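Local atomic coordinates of probable hydrogenase maturation factor HypB (Methanocaldococcus jannaschii, PDB entry 2HF9), a protein that probably has a low GTPase activity needed for nickel insertion into [NiFe] hydrogenases, and binds zinc and probably nickel. Residues A[20-25]-A[101-106]; A[40-45]-A[136-141]; A[90-95]-A[108-113]; A[128-133]-A[160-165]. All coordinates share one frame; numbering follows the deposited sequence.

The four contacts show how one P-loop fold changes its chemistry with place in the fold. Interaction 2 is the most central: strand 40-45 of the parallel sheet meets loop 136-141 through one backbone bond, a histidine ring and a shared water. Interaction 4, also buried, uses an earlier part of the same loop, 128-133, and is almost wholly apolar apart from one bridging water. Interactions 1 and 3 lie further out, partly buried, and share helix 104-111, whose H105 and H109 bind the same zinc ion; in the first an asparagine bonds to the first amide of the helix, which D103 caps, and the second packs A110 on an edge strand. Interactions 1 and 2 join where N22 reaches D137.

Interaction 1 of 4, residues A[20-25]-A[101-106]. With ZN (zinc ion), chain D.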
loop_
_atom_site.group_PDB
_atom_site.type_symbol
_atom_site.label_atom_id
_atom_site.label_comp_id
_atom_site.label_asym_id
_atom_site.label_seq_id
_atom_site.Cartn_x
_atom_site.Cartn_y
_atom_site.Cartn_z
ATOM N N LYS A 20 11.786 20.979 -5.377
ATOM C CA LYS A 20 12.173 22.339 -4.998
ATOM C C LYS A 20 10.964 23.264 -5.059
ATOM O O LYS A 20 10.782 24.116 -4.188
ATOM C CB LYS A 20 13.297 22.874 -5.898
ATOM C CG LYS A 20 14.662 22.194 -5.728
ATOM C CD LYS A 20 14.900 21.110 -6.782
ATOM C CE LYS A 20 14.495 19.730 -6.284
ATOM N NZ LYS A 20 14.231 18.788 -7.401
ATOM N N ALA A 21 10.145 23.082 -6.093
ATOM C CA ALA A 21 8.902 23.829 -6.255
ATOM C C ALA A 21 7.870 23.438 -5.193
ATOM O O ALA A 21 7.152 24.295 -4.675
ATOM C CB ALA A 21 8.337 23.620 -7.652
ATOM N N ASN A 22 7.804 22.145 -4.878
ATOM C CA ASN A 22 6.921 21.644 -3.826
ATOM C C ASN A 22 7.258 22.233 -2.458
ATOM O O ASN A 22 6.360 22.648 -1.724
ATOM C CB ASN A 22 6.952 20.114 -3.759
ATOM C CG ASN A 22 5.963 19.557 -2.746
ATOM O OD1 ASN A 22 4.756 19.533 -2.988
ATOM N ND2 ASN A 22 6.475 19.110 -1.602
ATOM N N LYS A 23 8.551 22.271 -2.132
ATOM C CA LYS A 23 9.031 22.803 -0.849
ATOM C C LYS A 23 8.650 24.273 -0.662
ATOM O O LYS A 23 8.230 24.669 0.428
ATOM C CB LYS A 23 10.549 22.588 -0.700
ATOM C CG LYS A 23 11.206 23.219 0.547
ATOM C CD LYS A 23 10.570 22.796 1.884
ATOM C CE LYS A 23 11.013 21.414 2.351
ATOM N NZ LYS A 23 10.189 20.314 1.769
ATOM N N ARG A 24 8.785 25.067 -1.725
ATOM C CA ARG A 24 8.350 26.468 -1.715
ATOM C C ARG A 24 6.868 26.580 -1.359
ATOM O O ARG A 24 6.482 27.414 -0.539
ATOM C CB ARG A 24 8.598 27.139 -3.074
ATOM C CG ARG A 24 10.064 27.311 -3.468
ATOM C CD ARG A 24 10.235 28.340 -4.594
ATOM N NE ARG A 24 9.315 28.128 -5.716
ATOM C CZ ARG A 24 9.629 27.506 -6.853
ATOM N NH1 ARG A 24 10.850 27.019 -7.045
ATOM N NH2 ARG A 24 8.716 27.370 -7.805
ATOM N N LEU A 25 6.048 25.732 -1.978
ATOM C CA LEU A 25 4.606 25.759 -1.762
ATOM C C LEU A 25 4.235 25.239 -0.376
ATOM O O LEU A 25 3.292 25.730 0.242
ATOM C CB LEU A 25 3.876 24.976 -2.857
ATOM C CG LEU A 25 3.971 25.541 -4.279
ATOM C CD1 LEU A 25 3.087 24.752 -5.222
ATOM C CD2 LEU A 25 3.602 27.024 -4.324
ATOM N N HIS A 101 0.644 10.168 -4.376
ATOM C CA HIS A 101 0.881 11.075 -3.254
ATOM C C HIS A 101 0.076 12.357 -3.451
ATOM O O HIS A 101 -0.241 12.728 -4.582
ATOM C CB HIS A 101 2.370 11.426 -3.154
ATOM C CG HIS A 101 2.890 12.198 -4.329
ATOM N ND1 HIS A 101 3.420 11.589 -5.446
ATOM C CD2 HIS A 101 2.948 13.530 -4.564
ATOM C CE1 HIS A 101 3.790 12.513 -6.315
ATOM N NE2 HIS A 101 3.512 13.699 -5.805
ATOM N N LEU A 102 -0.259 13.024 -2.350
ATOM C CA LEU A 102 -0.696 14.414 -2.410
ATOM C C LEU A 102 0.551 15.289 -2.510
ATOM O O LEU A 102 1.647 14.841 -2.175
ATOM C CB LEU A 102 -1.494 14.793 -1.156
ATOM C CG LEU A 102 -2.892 14.205 -0.947
ATOM C CD1 LEU A 102 -3.385 14.557 0.442
ATOM C CD2 LEU A 102 -3.869 14.703 -1.991
ATOM N N ASP A 103 0.390 16.527 -2.969
ATOM C CA ASP A 103 1.491 17.495 -2.956
ATOM C C ASP A 103 1.044 18.833 -2.356
ATOM O O ASP A 103 -0.145 19.043 -2.130
ATOM C CB ASP A 103 2.128 17.647 -4.353
ATOM C CG ASP A 103 1.197 18.290 -5.382
ATOM O OD1 ASP A 103 0.166 18.877 -5.006
ATOM O OD2 ASP A 103 1.517 18.215 -6.590
ATOM N N ALA A 104 1.994 19.724 -2.081
ATOM C CA ALA A 104 1.681 21.022 -1.471
ATOM C C ALA A 104 0.771 21.890 -2.346
ATOM O O ALA A 104 -0.047 22.656 -1.831
ATOM C CB ALA A 104 2.956 21.769 -1.131
ATOM N N HIS A 105 0.919 21.760 -3.663
ATOM C CA HIS A 105 0.127 22.521 -4.620
ATOM C C HIS A 105 -1.367 22.234 -4.478
ATOM O O HIS A 105 -2.169 23.156 -4.294
ATOM C CB HIS A 105 0.606 22.242 -6.052
ATOM C CG HIS A 105 -0.177 22.965 -7.101
ATOM N ND1 HIS A 105 -0.742 22.323 -8.182
ATOM C CD2 HIS A 105 -0.503 24.272 -7.225
ATOM C CE1 HIS A 105 -1.376 23.208 -8.933
ATOM N NE2 HIS A 105 -1.245 24.398 -8.375
ATOM N N LEU A 106 -1.731 20.956 -4.553
ATOM C CA LEU A 106 -3.125 20.550 -4.427
ATOM C C LEU A 106 -3.676 20.873 -3.034
ATOM O O LEU A 106 -4.812 21.340 -2.909
ATOM C CB LEU A 106 -3.301 19.065 -4.784
ATOM C CG LEU A 106 -3.786 18.707 -6.202
ATOM C CD1 LEU A 106 -2.977 19.382 -7.310
ATOM C CD2 LEU A 106 -3.783 17.193 -6.399
HETATM ZN ZN ZN D . -2.074 26.050 -8.577
HETATM O O HOH W 1 3.520 20.979 -4.870
#
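The start of helix 104-111, which carries both histidines of a zinc site, is held against helix 18-35 by the meeting of N22 with A104 and of L25 with A104 and H105. N22 does the polar work. With its CG anti to the backbone N (chi1 -176°), the amide reaches across and OD1 accepts from A104 N at 2.9 Å; the bond is nearly straight, 164° at the hydrogen, and the donor lies slightly off the carbonyl plane. A water sits beside this bond, giving a proton to N22 OD1 at 2.7 Å and accepting from H105 N at 3.0 Å, so that one oxygen serves two successive amides of the first turn. D103, the N-cap residue, takes the next: its OD1 accepts from L106 N at 2.9 Å. On the apolar flank, L25 CB rests on A104 CB at 3.8 Å, while L25 CD1 lies on H105 CB at 3.6 Å, the two side chains running alongside each other. The imidazole extends past the leucine, and H105 NE2 binds zinc at 1.9 Å, with H109 as a second ligand. N22 ND2 in turn donates to the carbonyl of D137. Replacing N22 by a leucine would probably leave A104 N and the bridging water without their acceptor and D137 O without its donor. Since the first turn of a helix has amides without intrahelical acceptors, the asparagine, the water and the aspartate supply partners for three of them, A104, H105 and L106, in the turn that holds the zinc ligand H105.

Interaction 2 of 4, residues A[40-45]-A[136-141]; sequences AFDFMG and FDLGTH
H141 meets A40 with its ring edge, and the backbones join at the same place. A40 N donates to H141 ND1 at 3.0 Å, almost straight at 174° although tilted somewhat from the ring plane, and H141 N returns a bond to A40 O at 2.9 Å, more bent at 139°. The far ring nitrogen, NE2, pairs with N34, so both nitrogens are engaged and the rotation of the ring is fixed. A phenylalanine in place of H141 would probably leave A40 N and N34 without their ring partners. Next along, T140 turns OG1 and CG2 to the strand, and OG1 lies 3.5 Å from D42 CB. L138 crosses the D42 side chain at about a right angle, its CG 3.6 Å from D42 OD2. With CG anti to its backbone N (chi1 180°), the carboxylate extends toward a water that donates to D42 OD2 at 2.7 Å, accepts from L138 N and also bonds T140 OG1; D42 OD1 is held by N126. An Asx turn, G139 N to D137 OD1, bends the loop. The whole ties the strand that leads into the P-loop to the loop entering its neighbour, strand 142-148, in the parallel sheet of a P-loop GTPase.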
loop_
_atom_site.group_PDB
_atom_site.type_symbol
_atom_site.label_atom_id
_atom_site.label_comp_id
_atom_site.label_asym_id
_atom_site.label_seq_id
_atom_site.Cartn_x
_atom_site.Cartn_y
_atom_site.Cartn_z
ATOM N N ALA A 40 -1.542 21.568 11.382
ATOM C CA ALA A 40 -1.858 20.576 10.356
ATOM C C ALA A 40 -1.046 19.290 10.478
ATOM O O ALA A 40 0.148 19.319 10.786
ATOM C CB ALA A 40 -1.688 21.173 8.970
ATOM N N PHE A 41 -1.713 18.170 10.207
ATOM C CA PHE A 41 -1.126 16.840 10.327
ATOM C C PHE A 41 -1.302 16.034 9.037
ATOM O O PHE A 41 -2.411 15.923 8.506
ATOM C CB PHE A 41 -1.747 16.083 11.513
ATOM C CG PHE A 41 -1.445 16.694 12.858
ATOM C CD1 PHE A 41 -2.254 17.701 13.381
ATOM C CD2 PHE A 41 -0.360 16.251 13.611
ATOM C CE1 PHE A 41 -1.978 18.266 14.627
ATOM C CE2 PHE A 41 -0.082 16.807 14.862
ATOM C CZ PHE A 41 -0.896 17.818 15.368
ATOM N N ASP A 42 -0.197 15.479 8.546
ATOM C CA ASP A 42 -0.187 14.634 7.355
ATOM C C ASP A 42 -0.239 13.159 7.784
ATOM O O ASP A 42 0.711 12.644 8.374
ATOM C CB ASP A 42 1.075 14.945 6.526
ATOM C CG ASP A 42 1.196 14.105 5.254
ATOM O OD1 ASP A 42 0.308 13.289 4.941
ATOM O OD2 ASP A 42 2.207 14.272 4.552
ATOM N N PHE A 43 -1.364 12.503 7.499
ATOM C CA PHE A 43 -1.562 11.092 7.817
ATOM C C PHE A 43 -1.228 10.237 6.603
ATOM O O PHE A 43 -1.987 10.203 5.630
ATOM C CB PHE A 43 -3.008 10.823 8.253
ATOM C CG PHE A 43 -3.362 11.400 9.593
ATOM C CD1 PHE A 43 -3.728 12.739 9.715
ATOM C CD2 PHE A 43 -3.361 10.598 10.730
ATOM C CE1 PHE A 43 -4.062 13.278 10.954
ATOM C CE2 PHE A 43 -3.698 11.124 11.976
ATOM C CZ PHE A 43 -4.051 12.469 12.086
ATOM N N MET A 44 -0.079 9.570 6.671
ATOM C CA MET A 44 0.385 8.654 5.636
ATOM C C MET A 44 0.263 7.217 6.126
ATOM O O MET A 44 0.105 6.976 7.321
ATOM C CB MET A 44 1.855 8.939 5.290
ATOM C CG MET A 44 2.111 10.270 4.588
ATOM S SD MET A 44 3.877 10.636 4.478
ATOM C CE MET A 44 4.215 11.140 6.167
ATOM N N GLY A 45 0.339 6.265 5.201
ATOM C CA GLY A 45 0.367 4.855 5.559
ATOM C C GLY A 45 0.176 3.915 4.389
ATOM O O GLY A 45 0.030 4.349 3.239
ATOM N N PHE A 136 7.299 14.228 -0.541
ATOM C CA PHE A 136 6.396 15.359 -0.765
ATOM C C PHE A 136 5.800 15.964 0.506
ATOM O O PHE A 136 4.756 15.526 0.995
ATOM C CB PHE A 136 5.312 14.997 -1.782
ATOM C CG PHE A 136 5.817 14.919 -3.195
ATOM C CD1 PHE A 136 6.307 13.721 -3.712
ATOM C CD2 PHE A 136 5.818 16.050 -4.007
ATOM C CE1 PHE A 136 6.788 13.652 -5.025
ATOM C CE2 PHE A 136 6.294 15.990 -5.317
ATOM C CZ PHE A 136 6.778 14.789 -5.824
ATOM N N ASP A 137 6.496 16.976 1.021
ATOM C CA ASP A 137 6.030 17.822 2.117
ATOM C C ASP A 137 4.759 18.551 1.670
ATOM O O ASP A 137 4.739 19.186 0.612
ATOM C CB ASP A 137 7.144 18.818 2.472
ATOM C CG ASP A 137 6.788 19.752 3.624
ATOM O OD1 ASP A 137 5.666 19.685 4.172
ATOM O OD2 ASP A 137 7.660 20.579 3.977
ATOM N N LEU A 138 3.699 18.436 2.467
ATOM C CA LEU A 138 2.408 19.042 2.132
ATOM C C LEU A 138 2.255 20.457 2.693
ATOM O O LEU A 138 1.312 21.174 2.342
ATOM C CB LEU A 138 1.251 18.161 2.625
ATOM C CG LEU A 138 1.152 16.710 2.136
ATOM C CD1 LEU A 138 -0.174 16.091 2.564
ATOM C CD2 LEU A 138 1.309 16.608 0.634
ATOM N N GLY A 139 3.186 20.852 3.554
ATOM C CA GLY A 139 3.086 22.114 4.281
ATOM C C GLY A 139 2.424 21.927 5.631
ATOM O O GLY A 139 1.799 22.845 6.158
ATOM N N THR A 140 2.563 20.725 6.184
ATOM C CA THR A 140 1.999 20.388 7.490
ATOM C C THR A 140 3.035 20.619 8.586
ATOM O O THR A 140 4.232 20.749 8.309
ATOM C CB THR A 140 1.509 18.915 7.534
ATOM O OG1 THR A 140 2.590 18.035 7.194
ATOM C CG2 THR A 140 0.373 18.700 6.553
ATOM N N HIS A 141 2.567 20.677 9.829
ATOM C CA HIS A 141 3.449 20.797 10.984
ATOM C C HIS A 141 4.058 19.454 11.373
ATOM O O HIS A 141 5.239 19.378 11.712
ATOM C CB HIS A 141 2.703 21.427 12.160
ATOM C CG HIS A 141 2.273 22.835 11.899
ATOM N ND1 HIS A 141 1.063 23.149 11.319
ATOM C CD2 HIS A 141 2.912 24.011 12.101
ATOM C CE1 HIS A 141 0.967 24.461 11.193
ATOM N NE2 HIS A 141 2.076 25.006 11.658
HETATM O O HOH W 2 3.690 16.527 4.841
#

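Interaction 3 of 4, residues A[90-95]-A[108-113]; sequences KVVPLN and GHALED. With ZN (zinc ion), chain D.
V92 lays its two methyl groups against A110 of helix 104-111 and D113 beyond it in the chain. Its CG1 sits 3.9 Å from A110 CB, and its CG2 touches both A110 O, at 3.8 Å, and D113 CB, at 3.9 Å. With CG1 anti to the backbone N (chi1 178°) and CG2 beside it, CG1 faces the alanine methyl and CG2 lies between A110 O and D113 CB, where the valine and the aspartate cross nearly at right angles. Two residues further along the strand, L94 CD1 approaches A110 CB at 4.2 Å, so the alanine lies against both. K90 comes no closer than its aliphatic CE, near the carbonyl of D113. No hydrogen bond joins the segments. Strand 90-95 is an outermost strand of the parallel sheet within this chain, bonded through its backbone to strand 68-74, and the alternate residues K90, V92 and L94 point to the helix while V91 and P93 pack on helix 78-85 across the sheet. With helix 104-111 and strand 121-125 it forms a beta-alpha-beta crossover, strand 68-74 lying between the two strands. A110 also touches I71 of the adjacent strand. The polar chemistry lies off this interface. There H109 NE2 binds zinc at 2.2 Å, with H105 as a further ligand, and H109 ND1 donates to E112 OE1 at 3.1 Å. The carboxylate oxygen lies close to the imidazole plane, yet the ring approaches from above the carboxylate plane; this second-shell bond orients the imidazole and is likely to make it a stronger zinc ligand.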
loop_
_atom_site.group_PDB
_atom_site.type_symbol
_atom_site.label_atom_id
_atom_site.label_comp_id
_atom_site.label_asym_id
_atom_site.label_seq_id
_atom_site.Cartn_x
_atom_site.Cartn_y
_atom_site.Cartn_z
ATOM N N LYS A 90 -15.402 19.599 8.829
ATOM C CA LYS A 90 -15.477 20.130 7.476
ATOM C C LYS A 90 -14.430 19.405 6.638
ATOM O O LYS A 90 -13.273 19.298 7.044
ATOM C CB LYS A 90 -15.247 21.639 7.466
ATOM C CG LYS A 90 -15.455 22.269 6.096
ATOM C CD LYS A 90 -16.362 23.487 6.177
ATOM C CE LYS A 90 -16.546 24.131 4.806
ATOM N NZ LYS A 90 -16.995 23.148 3.772
ATOM N N VAL A 91 -14.844 18.890 5.484
ATOM C CA VAL A 91 -13.970 18.058 4.663
ATOM C C VAL A 91 -13.836 18.599 3.244
ATOM O O VAL A 91 -14.832 18.929 2.595
ATOM C CB VAL A 91 -14.468 16.590 4.602
ATOM C CG1 VAL A 91 -13.451 15.702 3.890
ATOM C CG2 VAL A 91 -14.764 16.058 5.999
ATOM N N VAL A 92 -12.595 18.695 2.776
ATOM C CA VAL A 92 -12.323 18.941 1.369
ATOM C C VAL A 92 -11.823 17.634 0.758
ATOM O O VAL A 92 -10.749 17.143 1.128
ATOM C CB VAL A 92 -11.291 20.071 1.148
ATOM C CG1 VAL A 92 -11.001 20.250 -0.340
ATOM C CG2 VAL A 92 -11.796 21.376 1.751
ATOM N N PRO A 93 -12.609 17.053 -0.164
ATOM C CA PRO A 93 -12.148 15.841 -0.825
ATOM C C PRO A 93 -11.224 16.170 -1.993
ATOM O O PRO A 93 -11.413 17.186 -2.671
ATOM C CB PRO A 93 -13.446 15.201 -1.322
ATOM C CG PRO A 93 -14.378 16.347 -1.538
ATOM C CD PRO A 93 -13.951 17.467 -0.624
ATOM N N LEU A 94 -10.229 15.319 -2.212
ATOM C CA LEU A 94 -9.338 15.452 -3.356
ATOM C C LEU A 94 -9.233 14.127 -4.098
ATOM O O LEU A 94 -8.646 13.165 -3.595
ATOM C CB LEU A 94 -7.946 15.946 -2.925
ATOM C CG LEU A 94 -7.781 17.394 -2.444
ATOM C CD1 LEU A 94 -6.357 17.636 -1.950
ATOM C CD2 LEU A 94 -8.146 18.405 -3.532
ATOM N N ASN A 95 -9.828 14.075 -5.285
ATOM C CA ASN A 95 -9.691 12.917 -6.152
ATOM C C ASN A 95 -8.316 12.977 -6.804
ATOM O O ASN A 95 -8.031 13.872 -7.606
ATOM C CB ASN A 95 -10.808 12.872 -7.196
ATOM C CG ASN A 95 -12.182 12.652 -6.578
ATOM O OD1 ASN A 95 -12.385 11.730 -5.791
ATOM N ND2 ASN A 95 -13.140 13.494 -6.953
ATOM N N GLY A 108 -2.542 23.294 -1.064
ATOM C CA GLY A 108 -2.680 24.752 -1.061
ATOM C C GLY A 108 -4.042 25.219 -1.542
ATOM O O GLY A 108 -4.680 26.065 -0.906
ATOM N N HIS A 109 -4.495 24.651 -2.656
ATOM C CA HIS A 109 -5.808 24.973 -3.223
ATOM C C HIS A 109 -6.966 24.437 -2.387
ATOM O O HIS A 109 -8.023 25.064 -2.309
ATOM C CB HIS A 109 -5.903 24.479 -4.665
ATOM C CG HIS A 109 -5.124 25.317 -5.629
ATOM N ND1 HIS A 109 -5.447 26.631 -5.892
ATOM C CD2 HIS A 109 -4.025 25.042 -6.370
ATOM C CE1 HIS A 109 -4.586 27.128 -6.762
ATOM N NE2 HIS A 109 -3.714 26.184 -7.070
ATOM N N ALA A 110 -6.763 23.280 -1.762
ATOM C CA ALA A 110 -7.752 22.745 -0.825
ATOM C C ALA A 110 -7.978 23.727 0.328
ATOM O O ALA A 110 -9.115 23.916 0.771
ATOM C CB ALA A 110 -7.317 21.383 -0.304
ATOM N N LEU A 111 -6.898 24.365 0.783
ATOM C CA LEU A 111 -6.953 25.364 1.856
ATOM C C LEU A 111 -7.848 26.560 1.527
ATOM O O LEU A 111 -8.410 27.184 2.427
ATOM C CB LEU A 111 -5.546 25.850 2.234
ATOM C CG LEU A 111 -4.547 24.840 2.809
ATOM C CD1 LEU A 111 -3.218 25.507 3.123
ATOM C CD2 LEU A 111 -5.102 24.156 4.043
ATOM N N GLU A 112 -7.979 26.866 0.238
ATOM C CA GLU A 112 -8.843 27.956 -0.226
ATOM C C GLU A 112 -10.328 27.658 0.015
ATOM O O GLU A 112 -11.138 28.583 0.122
ATOM C CB GLU A 112 -8.571 28.271 -1.704
ATOM C CG GLU A 112 -7.154 28.796 -1.978
ATOM C CD GLU A 112 -6.765 28.768 -3.453
ATOM O OE1 GLU A 112 -7.535 28.242 -4.286
ATOM O OE2 GLU A 112 -5.673 29.271 -3.780
ATOM N N ASP A 113 -10.671 26.374 0.120
ATOM C CA ASP A 113 -12.052 25.947 0.384
ATOM C C ASP A 113 -12.394 25.846 1.878
ATOM O O ASP A 113 -13.501 25.437 2.246
ATOM C CB ASP A 113 -12.346 24.620 -0.324
ATOM C CG ASP A 113 -12.579 24.787 -1.815
ATOM O OD1 ASP A 113 -13.077 25.855 -2.239
ATOM O OD2 ASP A 113 -12.271 23.843 -2.570
HETATM ZN ZN ZN D . -2.074 26.050 -8.577
#

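Interaction 4 of 4, residues A[128-133]-A[160-165]; sequences GNLICP and PGIMKT
I162 carries the contact from helix 160-163. Its backbone N donates to a water at 2.8 Å, and this water donates in turn to L130 O at 2.7 Å, giving the interface its polar bridge. The side chain of I162 straddles the same carbonyl: CG2 lies 3.4 Å from L130 O and 3.9 Å from L130 CD2, the two side chains crossing at roughly a right angle. Because CG1 is anti to the backbone N (chi1 -163°), the longer branch runs on into the loop, where CD1 comes 3.9 Å from N129 O and more loosely meets P133 CB. M163 adds its terminal CE, 4.5 Å from L130 CD2. T165 then turns back, its OG1 donating to I162 O at 2.7 Å, while the T165 amide bonds the same oxygen. Across from the helix, N129 OD1 accepts from I131 N in the carbonyl plane at 2.8 Å and, in a longer bond from above that plane, from C132 N. This Asx turn leads into C132, a cysteine known to bind zinc, here tied up in a disulfide with C100, at a loop that also packs against the second subunit of the HypB dimer.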
loop_
_atom_site.group_PDB
_atom_site.type_symbol
_atom_site.label_atom_id
_atom_site.label_comp_id
_atom_site.label_asym_id
_atom_site.label_seq_id
_atom_site.Cartn_x
_atom_site.Cartn_y
_atom_site.Cartn_z
ATOM N N GLY A 128 -2.849 6.129 0.237
ATOM C CA GLY A 128 -2.237 4.938 0.837
ATOM C C GLY A 128 -1.092 4.395 0.004
ATOM O O GLY A 128 -1.314 3.752 -1.021
ATOM N N ASN A 129 0.134 4.659 0.459
ATOM C CA ASN A 129 1.360 4.358 -0.276
ATOM C C ASN A 129 2.528 4.651 0.654
ATOM O O ASN A 129 2.572 5.720 1.271
ATOM C CB ASN A 129 1.463 5.242 -1.534
ATOM C CG ASN A 129 2.496 4.738 -2.547
ATOM O OD1 ASN A 129 3.686 4.620 -2.249
ATOM N ND2 ASN A 129 2.037 4.465 -3.762
ATOM N N LEU A 130 3.467 3.712 0.757
ATOM C CA LEU A 130 4.637 3.887 1.621
ATOM C C LEU A 130 5.894 4.363 0.887
ATOM O O LEU A 130 6.971 4.439 1.484
ATOM C CB LEU A 130 4.939 2.595 2.397
ATOM C CG LEU A 130 4.042 2.195 3.571
ATOM C CD1 LEU A 130 4.515 0.869 4.151
ATOM C CD2 LEU A 130 4.002 3.273 4.662
ATOM N N ILE A 131 5.757 4.687 -0.396
ATOM C CA ILE A 131 6.896 5.109 -1.215
ATOM C C ILE A 131 6.871 6.608 -1.550
ATOM O O ILE A 131 7.682 7.369 -1.014
ATOM C CB ILE A 131 7.043 4.236 -2.502
ATOM C CG1 ILE A 131 7.549 2.833 -2.158
ATOM C CG2 ILE A 131 8.014 4.862 -3.490
ATOM C CD1 ILE A 131 6.466 1.822 -1.920
ATOM N N CYS A 132 5.932 7.022 -2.406
ATOM C CA CYS A 132 5.906 8.384 -2.970
ATOM C C CYS A 132 5.731 9.540 -1.978
ATOM O O CYS A 132 6.414 10.561 -2.113
ATOM C CB CYS A 132 4.828 8.511 -4.046
ATOM S SG CYS A 132 4.741 7.177 -5.238
ATOM N N PRO A 133 4.799 9.409 -1.005
ATOM C CA PRO A 133 4.565 10.530 -0.086
ATOM C C PRO A 133 5.782 10.951 0.744
ATOM O O PRO A 133 5.796 12.057 1.285
ATOM C CB PRO A 133 3.450 10.003 0.830
ATOM C CG PRO A 133 2.779 8.933 0.044
ATOM C CD PRO A 133 3.898 8.278 -0.705
ATOM N N PRO A 160 12.338 2.088 5.060
ATOM C CA PRO A 160 12.954 3.032 6.000
ATOM C C PRO A 160 12.861 4.498 5.551
ATOM O O PRO A 160 12.843 5.392 6.397
ATOM C CB PRO A 160 14.411 2.562 6.069
ATOM C CG PRO A 160 14.651 1.876 4.767
ATOM C CD PRO A 160 13.347 1.224 4.412
ATOM N N GLY A 161 12.782 4.723 4.238
ATOM C CA GLY A 161 12.675 6.068 3.667
ATOM C C GLY A 161 11.530 6.901 4.208
ATOM O O GLY A 161 11.749 8.010 4.718
ATOM N N ILE A 162 10.307 6.375 4.111
ATOM C CA ILE A 162 9.134 7.095 4.625
ATOM C C ILE A 162 9.146 7.183 6.155
ATOM O O ILE A 162 8.722 8.192 6.721
ATOM C CB ILE A 162 7.783 6.511 4.100
ATOM C CG1 ILE A 162 6.640 7.524 4.301
ATOM C CG2 ILE A 162 7.473 5.152 4.738
ATOM C CD1 ILE A 162 5.334 7.157 3.603
ATOM N N MET A 163 9.647 6.128 6.803
ATOM C CA MET A 163 9.726 6.064 8.265
ATOM C C MET A 163 10.571 7.192 8.831
ATOM O O MET A 163 10.242 7.756 9.872
ATOM C CB MET A 163 10.266 4.709 8.740
ATOM C CG MET A 163 9.371 3.528 8.418
ATOM S SD MET A 163 7.688 3.672 9.054
ATOM C CE MET A 163 6.882 2.482 7.995
ATOM N N LYS A 164 11.648 7.530 8.125
ATOM C CA LYS A 164 12.533 8.627 8.526
ATOM C C LYS A 164 11.885 10.005 8.415
ATOM O O LYS A 164 12.384 10.974 8.991
ATOM C CB LYS A 164 13.831 8.597 7.716
ATOM C CG LYS A 164 14.710 7.391 7.992
ATOM C CD LYS A 164 16.033 7.517 7.254
ATOM C CE LYS A 164 16.773 6.192 7.223
ATOM N NZ LYS A 164 16.339 5.356 6.061
ATOM N N THR A 165 10.782 10.095 7.672
ATOM C CA THR A 165 10.078 11.372 7.499
ATOM C C THR A 165 8.967 11.560 8.538
ATOM O O THR A 165 8.364 12.629 8.628
ATOM C CB THR A 165 9.505 11.540 6.060
ATOM O OG1 THR A 165 8.349 10.708 5.889
ATOM C CG2 THR A 165 10.554 11.175 5.010
HETATM O O HOH W 3 9.573 4.768 1.918
#